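Local structure of uroporphyrinogen-III C-methyltransferase (Pseudomonas denitrificans, 1S4D) at residues Q217-E222 with A235-P240; M184-I189 with F209-A214; G128-I133 with V152-G157. The protein catalyses the two successive S-adenosyl-L-methionine-dependent methylations, at C-2 and C-7, that turn uroporphyrinogen III into precorrin-2 on the way to cobalamin and siroheme. All coordinates share one frame; numbering follows the deposited sequence.

Along the chain the three contacts follow one another in series, neither nesting nor crossing. Interaction 3 closes first, bringing the start of helix 131-137 against strand 151-156, an outermost strand of the mixed sheet within the chain. Interaction 2 then sets the turn between strand 179-183 and helix 189-198 against strand 206-211. Interaction 1 closes last, joining strand 219-224 to the loop that leads from helix 225-235 into strand 241-245. Strand 206-211 of interaction 2 and strand 219-224 of interaction 1 are neighbours in the sheet, and Leu237 packs on Cys211; the centres of interactions 1 and 3 lie about 17 Å apart. All three reach the same sheet and touch S-adenosyl-L-homocysteine.

Interaction 1 (Q217-E222 with A235-P240); sequences QQAVLE and AGLEPP. With SAH (S-adenosyl-L-homocysteine), chain Q.
Leu221, on strand 219-224, meets Leu237, which lies in the loop leading to strand 241-245, and the contact can be followed outward along the Leu221 side chain. Its CB lies 3.7 Å from CD2 of Leu237, the nearest approach between the segments. CG stands anti to the backbone N (chi1 158°), and from it the CD2 branch continues the contact. That methyl lies 4.0 Å from CD2 of Leu237 and 4.3 Å from CB of Ala235, so it touches residues on both sides of Gly236. The two leucine side chains cross obliquely, and the other methyl of Leu237 turns to Ala219, whose CB also points toward the loop, with Leu237 CD1 4.4 Å from Ala219 CB. No hydrogen bond links the segments; apolar groups alone make the contact, while Val232 of helix 225-235 touches both leucines.

Between Ala235 and Leu237 the chain leaves the helix through Gly236, whose positive phi (79°) belongs to a Schellman motif. Farther along, a cis peptide bond precedes Pro240, whose CB lies 3.7 Å from C4 of the adenine of S-adenosyl-L-homocysteine and whose backbone pairs with Asn212. The contact belongs to a beta-alpha-beta crossover: parallel strands 219-224 and 241-245 are joined through helix 225-235, the connection passing over strand 206-211 and returning past the ligand pocket.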
loop_
_atom_site.group_PDB
_atom_site.type_symbol
_atom_site.label_atom_id
_atom_site.label_comp_id
_atom_site.label_asym_id
_atom_site.label_seq_id
_atom_site.Cartn_x
_atom_site.Cartn_y
_atom_site.Cartn_z
ATOM N N GLN B 217 19.938 -0.076 6.236
ATOM C CA GLN B 217 20.729 0.094 5.013
ATOM C C GLN B 217 20.126 1.057 3.996
ATOM O O GLN B 217 20.634 1.159 2.892
ATOM C CB GLN B 217 20.949 -1.260 4.325
ATOM C CG GLN B 217 21.694 -2.277 5.171
ATOM C CD GLN B 217 20.804 -2.913 6.215
ATOM O OE1 GLN B 217 19.638 -3.207 5.941
ATOM N NE2 GLN B 217 21.338 -3.105 7.421
ATOM N N GLN B 218 19.048 1.751 4.327
ATOM C CA GLN B 218 18.408 2.644 3.367
ATOM C C GLN B 218 19.372 3.672 2.785
ATOM O O GLN B 218 20.182 4.280 3.500
ATOM C CB GLN B 218 17.231 3.362 4.006
ATOM C CG GLN B 218 16.486 4.316 3.094
ATOM C CD GLN B 218 15.263 4.859 3.768
ATOM O OE1 GLN B 218 15.079 6.070 3.861
ATOM N NE2 GLN B 218 14.417 3.964 4.258
ATOM N N ALA B 219 19.269 3.842 1.473
ATOM C CA ALA B 219 20.078 4.775 0.720
ATOM C C ALA B 219 19.203 5.407 -0.345
ATOM O O ALA B 219 18.368 4.727 -0.956
ATOM C CB ALA B 219 21.270 4.062 0.097
ATOM N N VAL B 220 19.384 6.712 -0.537
ATOM C CA VAL B 220 18.551 7.485 -1.437
ATOM C C VAL B 220 19.447 8.284 -2.350
ATOM O O VAL B 220 20.402 8.877 -1.900
ATOM C CB VAL B 220 17.636 8.488 -0.693
ATOM C CG1 VAL B 220 16.781 9.263 -1.682
ATOM C CG2 VAL B 220 16.753 7.794 0.282
ATOM N N LEU B 221 19.120 8.293 -3.634
ATOM C CA LEU B 221 19.760 9.149 -4.594
ATOM C C LEU B 221 18.696 9.985 -5.311
ATOM O O LEU B 221 17.761 9.449 -5.898
ATOM C CB LEU B 221 20.535 8.294 -5.598
ATOM C CG LEU B 221 20.865 8.893 -6.980
ATOM C CD1 LEU B 221 21.985 9.971 -6.903
ATOM C CD2 LEU B 221 21.197 7.808 -7.997
ATOM N N GLU B 222 18.844 11.299 -5.250
ATOM C CA GLU B 222 18.098 12.183 -6.132
ATOM C C GLU B 222 18.963 12.611 -7.280
ATOM O O GLU B 222 20.182 12.763 -7.155
ATOM C CB GLU B 222 17.594 13.441 -5.444
ATOM C CG GLU B 222 17.550 13.334 -3.944
ATOM C CD GLU B 222 16.815 14.479 -3.302
ATOM O OE1 GLU B 222 16.574 15.542 -3.937
ATOM O OE2 GLU B 222 16.487 14.316 -2.134
ATOM N N ALA B 235 26.588 5.662 -8.256
ATOM C CA ALA B 235 26.291 5.604 -6.839
ATOM C C ALA B 235 26.471 4.191 -6.307
ATOM O O ALA B 235 26.538 3.999 -5.108
ATOM C CB ALA B 235 24.898 6.091 -6.582
ATOM N N GLY B 236 26.561 3.213 -7.203
ATOM C CA GLY B 236 26.795 1.830 -6.839
ATOM C C GLY B 236 25.550 1.120 -6.342
ATOM O O GLY B 236 25.652 0.014 -5.845
ATOM N N LEU B 237 24.378 1.739 -6.497
ATOM C CA LEU B 237 23.136 1.265 -5.892
ATOM C C LEU B 237 22.644 -0.003 -6.536
ATOM O O LEU B 237 22.921 -0.232 -7.703
ATOM C CB LEU B 237 22.055 2.326 -6.032
ATOM C CG LEU B 237 21.816 3.333 -4.899
ATOM C CD1 LEU B 237 22.958 3.475 -3.903
ATOM C CD2 LEU B 237 21.467 4.681 -5.497
ATOM N N GLU B 238 21.886 -0.800 -5.775
ATOM C CA GLU B 238 21.359 -2.103 -6.216
ATOM C C GLU B 238 19.927 -2.320 -5.751
ATOM O O GLU B 238 19.509 -1.716 -4.757
ATOM C CB GLU B 238 22.159 -3.248 -5.605
ATOM C CG GLU B 238 23.481 -3.566 -6.280
ATOM C CD GLU B 238 24.501 -4.087 -5.278
ATOM O OE1 GLU B 238 24.548 -3.567 -4.125
ATOM O OE2 GLU B 238 25.263 -5.011 -5.637
ATOM N N PRO B 239 19.183 -3.192 -6.450
ATOM C CA PRO B 239 17.908 -3.707 -5.937
ATOM C C PRO B 239 18.080 -4.225 -4.506
ATOM O O PRO B 239 19.194 -4.589 -4.135
ATOM C CB PRO B 239 17.597 -4.886 -6.872
ATOM C CG PRO B 239 18.369 -4.637 -8.129
ATOM C CD PRO B 239 19.502 -3.730 -7.792
ATOM N N PRO B 240 17.013 -4.241 -3.717
ATOM C CA PRO B 240 15.709 -3.723 -4.162
ATOM C C PRO B 240 15.637 -2.186 -4.045
ATOM O O PRO B 240 16.163 -1.640 -3.090
ATOM C CB PRO B 240 14.726 -4.398 -3.214
ATOM C CG PRO B 240 15.560 -4.618 -1.918
ATOM C CD PRO B 240 16.987 -4.763 -2.336
HETATM N N SAH Q . 4.971 -7.034 -3.048
HETATM C CA SAH Q . 6.141 -6.188 -2.891
HETATM C CB SAH Q . 6.892 -6.092 -4.207
HETATM C CG SAH Q . 7.831 -7.255 -4.467
HETATM S SD SAH Q . 8.479 -7.380 -6.155
HETATM C C SAH Q . 5.760 -4.815 -2.323
HETATM O O SAH Q . 4.594 -4.512 -2.079
HETATM O OXT SAH Q . 6.588 -3.947 -2.060
HETATM C "C5'" SAH Q . 10.103 -6.766 -5.597
HETATM C "C4'" SAH Q . 10.397 -5.272 -5.782
HETATM O "O4'" SAH Q . 9.839 -4.495 -4.742
HETATM C "C3'" SAH Q . 11.866 -4.862 -5.740
HETATM O "O3'" SAH Q . 12.609 -5.156 -6.892
HETATM C "C2'" SAH Q . 11.803 -3.376 -5.430
HETATM O "O2'" SAH Q . 11.484 -2.567 -6.544
HETATM C "C1'" SAH Q . 10.623 -3.345 -4.475
HETATM N N9 SAH Q . 11.012 -3.354 -3.047
HETATM C C8 SAH Q . 10.666 -4.324 -2.164
HETATM N N7 SAH Q . 11.163 -4.017 -0.964
HETATM C C5 SAH Q . 11.835 -2.865 -1.045
HETATM C C6 SAH Q . 12.527 -2.112 -0.094
HETATM N N6 SAH Q . 12.597 -2.506 1.164
HETATM N N1 SAH Q . 13.136 -0.934 -0.479
HETATM C C2 SAH Q . 13.036 -0.516 -1.789
HETATM N N3 SAH Q . 12.348 -1.266 -2.727
HETATM C C4 SAH Q . 11.749 -2.425 -2.363
#

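Interaction 2 (M184-I189 with F209-A214); sequences MAMKHI and FVCNAA. With SAH (S-adenosyl-L-homocysteine), chain Q.
Met186 and Ile189 both reach the ring of Phe209. The sulfur of Met186 comes to the ring edge, where SD lies 3.6 Å from CD1 of Phe209 and 80° off the ring normal as seen from the centroid. This is a Met-aromatic contact at the ring edge. Bends at chi2 (-76°) and chi3 fold the methionine chain, and its terminal CE stands 4.4 Å from SG of Cys211. The Ile189 and Phe209 side chains point toward each other from opposite directions, with CD1 of Ile189 3.7 Å from CZ of Phe209 and CG1 of Ile189 at the edge of the ring.

Behind this first shell, a type I turn from Met186 to Ile189, closed by the bond from Ile189 N to Met186 O, sets the spacing of the two residues, and His188 takes the N-cap position of helix 189-198. Ala228 and Val232 of helix 225-235 pack against Phe209, whose backbone pairs with Leu221.

The ends of both segments hold S-adenosyl-L-homocysteine. Met184 N donates a nearly straight bond (172°) to the ribose O2' of the ligand, 3.0 Å away, while Ala213 O accepts from the adenine N6 at 3.1 Å; the bond from Ala213 N to N1 is weak. Dispersion and sulfur-ring contacts thus join the segments to each other, whereas the polar grip on the ligand comes from backbone atoms, Met184 N at the ribose hydroxyl and Ala213 O at the adenine amino group.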
loop_
_atom_site.group_PDB
_atom_site.type_symbol
_atom_site.label_atom_id
_atom_site.label_comp_id
_atom_site.label_asym_id
_atom_site.label_seq_id
_atom_site.Cartn_x
_atom_site.Cartn_y
_atom_site.Cartn_z
ATOM N N MET B 184 10.978 -2.887 -9.505
ATOM C CA MET B 184 11.840 -3.689 -10.384
ATOM C C MET B 184 12.246 -2.981 -11.672
ATOM O O MET B 184 12.126 -3.546 -12.752
ATOM C CB MET B 184 11.186 -5.027 -10.720
ATOM C CG MET B 184 10.635 -5.744 -9.493
ATOM S SD MET B 184 9.748 -7.213 -9.943
ATOM C CE MET B 184 8.078 -6.640 -9.761
ATOM N N ALA B 185 12.773 -1.765 -11.528
ATOM C CA ALA B 185 13.087 -0.897 -12.661
ATOM C C ALA B 185 14.565 -0.561 -12.736
ATOM O O ALA B 185 14.960 0.330 -13.477
ATOM C CB ALA B 185 12.257 0.380 -12.592
ATOM N N MET B 186 15.392 -1.262 -11.975
ATOM C CA MET B 186 16.816 -0.911 -11.918
ATOM C C MET B 186 17.574 -1.395 -13.150
ATOM O O MET B 186 18.274 -0.635 -13.788
ATOM C CB MET B 186 17.478 -1.477 -10.654
ATOM C CG MET B 186 16.978 -0.883 -9.377
ATOM S SD MET B 186 17.621 0.749 -9.085
ATOM C CE MET B 186 19.239 0.374 -8.282
ATOM N N LYS B 187 17.438 -2.673 -13.462
ATOM C CA LYS B 187 18.230 -3.303 -14.493
ATOM C C LYS B 187 17.904 -2.667 -15.846
ATOM O O LYS B 187 18.752 -2.583 -16.722
ATOM C CB LYS B 187 17.950 -4.812 -14.483
ATOM C CG LYS B 187 18.860 -5.662 -15.355
ATOM C CD LYS B 187 18.177 -6.988 -15.707
ATOM C CE LYS B 187 19.190 -8.036 -16.261
ATOM N NZ LYS B 187 20.101 -8.651 -15.201
ATOM N N HIS B 188 16.680 -2.184 -15.992
ATOM C CA HIS B 188 16.237 -1.592 -17.234
ATOM C C HIS B 188 15.964 -0.100 -17.115
ATOM O O HIS B 188 15.209 0.450 -17.915
ATOM C CB HIS B 188 14.966 -2.284 -17.736
ATOM C CG HIS B 188 15.088 -3.767 -17.893
ATOM N ND1 HIS B 188 16.013 -4.358 -18.727
ATOM C CD2 HIS B 188 14.369 -4.780 -17.349
ATOM C CE1 HIS B 188 15.874 -5.672 -18.673
ATOM N NE2 HIS B 188 14.879 -5.952 -17.846
ATOM N N ILE B 189 16.585 0.564 -16.147
ATOM C CA ILE B 189 16.407 2.009 -15.965
ATOM C C ILE B 189 16.678 2.885 -17.200
ATOM O O ILE B 189 15.897 3.773 -17.498
ATOM C CB ILE B 189 17.173 2.528 -14.715
ATOM C CG1 ILE B 189 16.667 3.933 -14.338
ATOM C CG2 ILE B 189 18.694 2.470 -14.910
ATOM C CD1 ILE B 189 15.325 3.904 -13.649
ATOM N N PHE B 209 15.792 7.440 -6.146
ATOM C CA PHE B 209 15.932 5.999 -6.012
ATOM C C PHE B 209 15.968 5.783 -4.526
ATOM O O PHE B 209 16.710 6.481 -3.812
ATOM C CB PHE B 209 17.269 5.516 -6.610
ATOM C CG PHE B 209 17.293 5.473 -8.111
ATOM C CD1 PHE B 209 17.188 4.263 -8.780
ATOM C CD2 PHE B 209 17.426 6.654 -8.856
ATOM C CE1 PHE B 209 17.187 4.216 -10.169
ATOM C CE2 PHE B 209 17.431 6.628 -10.252
ATOM C CZ PHE B 209 17.313 5.406 -10.916
ATOM N N VAL B 210 15.171 4.838 -4.042
ATOM C CA VAL B 210 15.208 4.483 -2.631
ATOM C C VAL B 210 15.512 2.991 -2.516
ATOM O O VAL B 210 14.677 2.139 -2.852
ATOM C CB VAL B 210 13.893 4.878 -1.886
ATOM C CG1 VAL B 210 14.048 4.701 -0.383
ATOM C CG2 VAL B 210 13.476 6.333 -2.198
ATOM N N CYS B 211 16.719 2.686 -2.053
ATOM C CA CYS B 211 17.168 1.308 -1.912
ATOM C C CYS B 211 17.026 0.830 -0.498
ATOM O O CYS B 211 17.430 1.526 0.452
ATOM C CB CYS B 211 18.627 1.158 -2.344
ATOM S SG CYS B 211 18.882 1.660 -4.065
ATOM N N ASN B 212 16.445 -0.361 -0.355
ATOM C CA ASN B 212 16.284 -0.955 0.949
ATOM C C ASN B 212 15.534 0.031 1.844
ATOM O O ASN B 212 15.924 0.258 2.996
ATOM C CB ASN B 212 17.657 -1.293 1.538
ATOM C CG ASN B 212 18.453 -2.202 0.645
ATOM O OD1 ASN B 212 18.121 -3.369 0.503
ATOM N ND2 ASN B 212 19.487 -1.673 0.015
ATOM N N ALA B 213 14.476 0.634 1.298
ATOM C CA ALA B 213 13.594 1.472 2.100
ATOM C C ALA B 213 13.260 0.765 3.404
ATOM O O ALA B 213 13.111 -0.456 3.451
ATOM C CB ALA B 213 12.305 1.863 1.334
ATOM N N ALA B 214 13.230 1.570 4.458
ATOM C CA ALA B 214 12.827 1.178 5.789
ATOM C C ALA B 214 13.697 0.107 6.417
ATOM O O ALA B 214 13.199 -0.734 7.148
ATOM C CB ALA B 214 11.341 0.785 5.815
HETATM N N SAH Q . 4.971 -7.034 -3.048
HETATM C CA SAH Q . 6.141 -6.188 -2.891
HETATM C CB SAH Q . 6.892 -6.092 -4.207
HETATM C CG SAH Q . 7.831 -7.255 -4.467
HETATM S SD SAH Q . 8.479 -7.380 -6.155
HETATM C C SAH Q . 5.760 -4.815 -2.323
HETATM O O SAH Q . 4.594 -4.512 -2.079
HETATM O OXT SAH Q . 6.588 -3.947 -2.060
HETATM C "C5'" SAH Q . 10.103 -6.766 -5.597
HETATM C "C4'" SAH Q . 10.397 -5.272 -5.782
HETATM O "O4'" SAH Q . 9.839 -4.495 -4.742
HETATM C "C3'" SAH Q . 11.866 -4.862 -5.740
HETATM O "O3'" SAH Q . 12.609 -5.156 -6.892
HETATM C "C2'" SAH Q . 11.803 -3.376 -5.430
HETATM O "O2'" SAH Q . 11.484 -2.567 -6.544
HETATM C "C1'" SAH Q . 10.623 -3.345 -4.475
HETATM N N9 SAH Q . 11.012 -3.354 -3.047
HETATM C C8 SAH Q . 10.666 -4.324 -2.164
HETATM N N7 SAH Q . 11.163 -4.017 -0.964
HETATM C C5 SAH Q . 11.835 -2.865 -1.045
HETATM C C6 SAH Q . 12.527 -2.112 -0.094
HETATM N N6 SAH Q . 12.597 -2.506 1.164
HETATM N N1 SAH Q . 13.136 -0.934 -0.479
HETATM C C2 SAH Q . 13.036 -0.516 -1.789
HETATM N N3 SAH Q . 12.348 -1.266 -2.727
HETATM C C4 SAH Q . 11.749 -2.425 -2.363
#

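Interaction 3 (G128-I133 with V152-G157); sequences GITAGI and VTFLTG. With SAH (S-adenosyl-L-homocysteine), chain Q.
Ile133 and Phe154 cross at about a right angle where the first turn of helix 131-137 packs on strand 151-156, an outermost strand of the mixed sheet within this chain of the tetrapyrrole methylase fold. Phe154 points from the strand toward the helix, with CG anti to its carbonyl carbon (chi1 -76°), and meets the first turn with the far end of its ring. Ile133 comes to the edge of that ring and in its plane: CG1 lies 3.4 Å from CZ of Phe154, and CD1 follows at 3.9 Å from the same carbon. Thr130 also stands at the edge, its CG2 4.3 Å from CE1 of Phe154. Between them Gly132 has no side chain, and the ring end approaches the helix backbone, with Gly132 O 4.0 Å from CZ of Phe154.

Outside the two segments, Phe154 of the second subunit meets this Phe154 edge-to-face. Strand 151-156 also pairs antiparallel with a strand of that subunit, so the sheet runs on across the dimer interface. The ring therefore stands between the ligand-binding helix start and the partner chain.

The other side of the helix start belongs to S-adenosyl-L-homocysteine. Thr130 occupies the N-cap position, although its side chain makes no capping bond; with OG1 anti to the backbone N (chi1 -169°), the hydroxyl is directed to the carboxylate of the ligand while CG2 faces Phe154. Tyr183 OH is a second partner of the Thr130 hydroxyl and also bonds Gly132 N. The helix start would probably favour the negative carboxylate electrostatically. Two bonds grip that group. Thr130 OG1 lies 2.6 Å from atom O of S-adenosyl-L-homocysteine. On the other carboxylate oxygen, OXT of the ligand accepts from Ala131 N at 3.1 Å with an N-H...O angle of 170°.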
loop_
_atom_site.group_PDB
_atom_site.type_symbol
_atom_site.label_atom_id
_atom_site.label_comp_id
_atom_site.label_asym_id
_atom_site.label_seq_id
_atom_site.Cartn_x
_atom_site.Cartn_y
_atom_site.Cartn_z
ATOM N N GLY B 128 -0.006 -5.967 3.550
ATOM C CA GLY B 128 1.182 -5.400 4.161
ATOM C C GLY B 128 1.531 -4.030 3.603
ATOM O O GLY B 128 0.973 -3.606 2.604
ATOM N N ILE B 129 2.447 -3.327 4.254
ATOM C CA ILE B 129 2.927 -2.062 3.747
ATOM C C ILE B 129 3.752 -2.293 2.477
ATOM O O ILE B 129 4.647 -3.164 2.434
ATOM C CB ILE B 129 3.793 -1.386 4.784
ATOM C CG1 ILE B 129 3.031 -1.180 6.096
ATOM C CG2 ILE B 129 4.367 -0.102 4.206
ATOM C CD1 ILE B 129 1.780 -0.263 6.013
ATOM N N THR B 130 3.449 -1.523 1.428
ATOM C CA THR B 130 4.151 -1.690 0.146
ATOM C C THR B 130 5.349 -0.742 -0.003
ATOM O O THR B 130 5.338 0.406 0.463
ATOM C CB THR B 130 3.140 -1.610 -1.068
ATOM O OG1 THR B 130 3.801 -2.019 -2.280
ATOM C CG2 THR B 130 2.726 -0.187 -1.385
ATOM N N ALA B 131 6.381 -1.210 -0.672
ATOM C CA ALA B 131 7.594 -0.404 -0.790
ATOM C C ALA B 131 7.290 0.963 -1.441
ATOM O O ALA B 131 7.821 1.983 -0.993
ATOM C CB ALA B 131 8.677 -1.154 -1.544
ATOM N N GLY B 132 6.424 0.968 -2.467
ATOM C CA GLY B 132 6.061 2.180 -3.176
ATOM C C GLY B 132 5.260 3.215 -2.396
ATOM O O GLY B 132 5.175 4.365 -2.835
ATOM N N ILE B 133 4.652 2.846 -1.264
ATOM C CA ILE B 133 3.985 3.851 -0.442
ATOM C C ILE B 133 4.715 4.009 0.868
ATOM O O ILE B 133 5.203 5.104 1.183
ATOM C CB ILE B 133 2.493 3.542 -0.210
ATOM C CG1 ILE B 133 1.759 3.420 -1.552
ATOM C CG2 ILE B 133 1.863 4.620 0.633
ATOM C CD1 ILE B 133 0.406 2.705 -1.474
ATOM N N VAL B 152 -1.573 8.758 -8.968
ATOM C CA VAL B 152 -0.268 8.096 -8.945
ATOM C C VAL B 152 -0.361 6.797 -9.734
ATOM O O VAL B 152 -1.327 6.038 -9.564
ATOM C CB VAL B 152 0.158 7.599 -7.557
ATOM C CG1 VAL B 152 1.638 7.729 -7.357
ATOM C CG2 VAL B 152 -0.613 8.235 -6.463
ATOM N N THR B 153 0.678 6.525 -10.536
ATOM C CA THR B 153 0.838 5.251 -11.238
ATOM C C THR B 153 1.956 4.385 -10.669
ATOM O O THR B 153 3.095 4.838 -10.564
ATOM C CB THR B 153 1.128 5.526 -12.696
ATOM O OG1 THR B 153 -0.029 6.100 -13.299
ATOM C CG2 THR B 153 1.287 4.245 -13.458
ATOM N N PHE B 154 1.644 3.126 -10.344
ATOM C CA PHE B 154 2.671 2.178 -9.912
ATOM C C PHE B 154 2.977 1.278 -11.100
ATOM O O PHE B 154 2.057 0.945 -11.841
ATOM C CB PHE B 154 2.152 1.338 -8.755
ATOM C CG PHE B 154 2.108 2.050 -7.435
ATOM C CD1 PHE B 154 2.217 1.344 -6.264
ATOM C CD2 PHE B 154 1.928 3.420 -7.351
ATOM C CE1 PHE B 154 2.155 2.015 -5.032
ATOM C CE2 PHE B 154 1.868 4.091 -6.128
ATOM C CZ PHE B 154 1.986 3.417 -4.991
ATOM N N LEU B 155 4.242 0.904 -11.321
ATOM C CA LEU B 155 4.544 -0.058 -12.404
ATOM C C LEU B 155 5.682 -1.063 -12.130
ATOM O O LEU B 155 6.434 -0.877 -11.175
ATOM C CB LEU B 155 4.624 0.615 -13.790
ATOM C CG LEU B 155 5.811 1.249 -14.556
ATOM C CD1 LEU B 155 5.541 2.731 -14.712
ATOM C CD2 LEU B 155 7.254 0.996 -14.062
ATOM N N THR B 156 5.769 -2.129 -12.941
ATOM C CA THR B 156 6.987 -2.961 -13.015
ATOM C C THR B 156 7.771 -2.580 -14.217
ATOM O O THR B 156 7.210 -2.509 -15.313
ATOM C CB THR B 156 6.726 -4.423 -13.277
ATOM O OG1 THR B 156 5.326 -4.685 -13.268
ATOM C CG2 THR B 156 7.312 -5.234 -12.207
ATOM N N GLY B 157 9.073 -2.422 -14.018
ATOM C CA GLY B 157 9.993 -2.233 -15.112
ATOM C C GLY B 157 10.511 -3.587 -15.526
ATOM O O GLY B 157 11.333 -3.682 -16.416
HETATM N N SAH Q . 4.971 -7.034 -3.048
HETATM C CA SAH Q . 6.141 -6.188 -2.891
HETATM C CB SAH Q . 6.892 -6.092 -4.207
HETATM C CG SAH Q . 7.831 -7.255 -4.467
HETATM S SD SAH Q . 8.479 -7.380 -6.155
HETATM C C SAH Q . 5.760 -4.815 -2.323
HETATM O O SAH Q . 4.594 -4.512 -2.079
HETATM O OXT SAH Q . 6.588 -3.947 -2.060
HETATM C "C5'" SAH Q . 10.103 -6.766 -5.597
HETATM C "C4'" SAH Q . 10.397 -5.272 -5.782
HETATM O "O4'" SAH Q . 9.839 -4.495 -4.742
HETATM C "C3'" SAH Q . 11.866 -4.862 -5.740
HETATM O "O3'" SAH Q . 12.609 -5.156 -6.892
HETATM C "C2'" SAH Q . 11.803 -3.376 -5.430
HETATM O "O2'" SAH Q . 11.484 -2.567 -6.544
HETATM C "C1'" SAH Q . 10.623 -3.345 -4.475
HETATM N N9 SAH Q . 11.012 -3.354 -3.047
HETATM C C8 SAH Q . 10.666 -4.324 -2.164
HETATM N N7 SAH Q . 11.163 -4.017 -0.964
HETATM C C5 SAH Q . 11.835 -2.865 -1.045
HETATM C C6 SAH Q . 12.527 -2.112 -0.094
HETATM N N6 SAH Q . 12.597 -2.506 1.164
HETATM N N1 SAH Q . 13.136 -0.934 -0.479
HETATM C C2 SAH Q . 13.036 -0.516 -1.789
HETATM N N3 SAH Q . 12.348 -1.266 -2.727
HETATM C C4 SAH Q . 11.749 -2.425 -2.363
#